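Local coordinates for UBP3-associated protein BRE5 (Saccharomyces cerevisiae, PDB 2QIY), which works with UBP3 to cleave ubiquitin, leading to the subsequent mono-ubiquitination of Sec23, and is represented here by its NTF2 domain, at residues N21-E24 with R25-T28. Sequence-based numbering, arbitrary orientation.
Sequences NYYE and RMRT
Arg25 folds back along its own helix and lays one face of its guanidinium over the backbone of Tyr22, whose CA lies 3.8 Å from Arg25 CZ. A bend at chi3 (-96°) brings the group round, and NH2 comes to the edge of the Tyr22 ring, close to the ring plane, with the two planes nearly perpendicular (88°). Phe36 makes a cation-pi contact with the same arginine. With an alanine in place of Arg25, the Phe36 ring is likely to lose its cation and the Tyr22 backbone the flat group that covers it. On the next position, Met26 reaches past Tyr22 with an extended chain, its CE 3.4 Å from Tyr22 CE2, while SD forms an oblique Met-aromatic contact with that ring. Residues 21-28 form the C-terminal turns of helix 11-28, the long helix packed against the curved sheet characteristic of the NTF2 fold; Tyr22 and Tyr23 face that sheet, and Met26 touches its strands 41-46 and 85-97. The hydroxyl of the buried Tyr22 is hydrogen-bonded to Asp142. Glu24 and Arg27, where the other protein chain of the assembly comes close, form a looser pair: their side chains run alongside each other in the same direction, with 4.2 Å from Glu24 OE2 to Arg27 NH1, too far for a salt bridge. A water spans the interval, donating to Glu24 OE2 at 2.6 Å and accepting from Arg27 NH1 at 3.2 Å. Along the backbone, Arg25 N bonds to Asn21 O and Thr28 N to Glu24 O, whereas Met26 N has weak bonds to both Tyr22 O and Tyr23 O.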
loop_
_atom_site.group_PDB
_atom_site.type_symbol
_atom_site.label_atom_id
_atom_site.label_comp_id
_atom_site.label_asym_id
_atom_site.label_seq_id
_atom_site.Cartn_x
_atom_site.Cartn_y
_atom_site.Cartn_z
ATOM N N ASN A 21 16.811 -5.641 -4.692
ATOM C CA ASN A 21 17.309 -6.962 -4.279
ATOM C C ASN A 21 16.222 -8.031 -4.093
ATOM O O ASN A 21 16.398 -9.180 -4.521
ATOM C CB ASN A 21 18.182 -6.851 -3.029
ATOM C CG ASN A 21 19.502 -6.130 -3.300
ATOM O OD1 ASN A 21 20.003 -6.127 -4.429
ATOM N ND2 ASN A 21 20.064 -5.512 -2.268
ATOM N N TYR A 22 15.101 -7.633 -3.492
ATOM C CA TYR A 22 13.942 -8.507 -3.278
ATOM C C TYR A 22 13.367 -9.050 -4.593
ATOM O O TYR A 22 13.165 -10.255 -4.739
ATOM C CB TYR A 22 12.866 -7.708 -2.544
ATOM C CG TYR A 22 11.546 -8.405 -2.349
ATOM C CD1 TYR A 22 11.318 -9.185 -1.226
ATOM C CD2 TYR A 22 10.504 -8.241 -3.263
ATOM C CE1 TYR A 22 10.082 -9.802 -1.027
ATOM C CE2 TYR A 22 9.249 -8.853 -3.076
ATOM C CZ TYR A 22 9.050 -9.640 -1.955
ATOM O OH TYR A 22 7.833 -10.248 -1.764
ATOM N N TYR A 23 13.098 -8.166 -5.551
ATOM C CA TYR A 23 12.488 -8.639 -6.796
ATOM C C TYR A 23 13.451 -9.415 -7.659
ATOM O O TYR A 23 13.058 -10.360 -8.350
ATOM C CB TYR A 23 11.830 -7.512 -7.578
ATOM C CG TYR A 23 10.651 -6.888 -6.865
ATOM C CD1 TYR A 23 9.458 -7.598 -6.659
ATOM C CD2 TYR A 23 10.720 -5.569 -6.407
ATOM C CE1 TYR A 23 8.361 -7.001 -5.987
ATOM C CE2 TYR A 23 9.644 -4.968 -5.763
ATOM C CZ TYR A 23 8.474 -5.684 -5.551
ATOM O OH TYR A 23 7.418 -5.080 -4.915
ATOM N N GLU A 24 14.727 -9.064 -7.591
ATOM C CA GLU A 24 15.685 -9.761 -8.413
ATOM C C GLU A 24 15.980 -11.146 -7.850
ATOM O O GLU A 24 16.265 -12.063 -8.616
ATOM C CB GLU A 24 16.925 -8.911 -8.646
ATOM C CG GLU A 24 16.643 -7.723 -9.593
ATOM C CD GLU A 24 17.848 -6.804 -9.778
ATOM O OE1 GLU A 24 18.815 -6.912 -8.988
ATOM O OE2 GLU A 24 17.839 -5.991 -10.737
ATOM N N ARG A 25 15.867 -11.304 -6.524
ATOM C CA ARG A 25 16.027 -12.620 -5.889
ATOM C C ARG A 25 14.954 -13.595 -6.359
ATOM O O ARG A 25 15.195 -14.809 -6.406
ATOM C CB ARG A 25 16.007 -12.528 -4.351
ATOM C CG ARG A 25 17.267 -11.948 -3.765
ATOM C CD ARG A 25 17.322 -12.180 -2.262
ATOM N NE ARG A 25 16.831 -11.038 -1.486
ATOM C CZ ARG A 25 15.651 -10.988 -0.881
ATOM N NH1 ARG A 25 14.817 -12.024 -0.945
ATOM N NH2 ARG A 25 15.306 -9.907 -0.191
ATOM N N MET A 26 13.772 -13.073 -6.689
ATOM C CA MET A 26 12.708 -13.885 -7.268
ATOM C C MET A 26 13.114 -14.460 -8.603
ATOM O O MET A 26 12.776 -15.603 -8.918
ATOM C CB MET A 26 11.450 -13.063 -7.467
ATOM C CG MET A 26 10.921 -12.589 -6.161
ATOM S SD MET A 26 9.233 -12.040 -6.378
ATOM C CE MET A 26 8.758 -11.801 -4.652
ATOM N N ARG A 27 13.796 -13.647 -9.399
ATOM C CA ARG A 27 14.285 -14.096 -10.682
ATOM C C ARG A 27 15.344 -15.172 -10.493
ATOM O O ARG A 27 15.334 -16.194 -11.184
ATOM C CB ARG A 27 14.902 -12.930 -11.437
ATOM C CG ARG A 27 15.263 -13.213 -12.898
ATOM C CD ARG A 27 15.873 -11.965 -13.536
ATOM N NE ARG A 27 17.055 -11.541 -12.782
ATOM C CZ ARG A 27 17.508 -10.290 -12.658
ATOM N NH1 ARG A 27 16.896 -9.267 -13.249
ATOM N NH2 ARG A 27 18.597 -10.064 -11.927
ATOM N N THR A 28 16.258 -14.933 -9.566
ATOM C CA THR A 28 17.455 -15.766 -9.483
ATOM C C THR A 28 17.295 -17.063 -8.694
ATOM O O THR A 28 17.891 -18.084 -9.083
ATOM C CB THR A 28 18.690 -14.974 -8.981
ATOM O OG1 THR A 28 18.466 -14.542 -7.651
ATOM C CG2 THR A 28 18.925 -13.758 -9.829
HETATM O O HOH W 1 16.382 -6.124 -12.918
#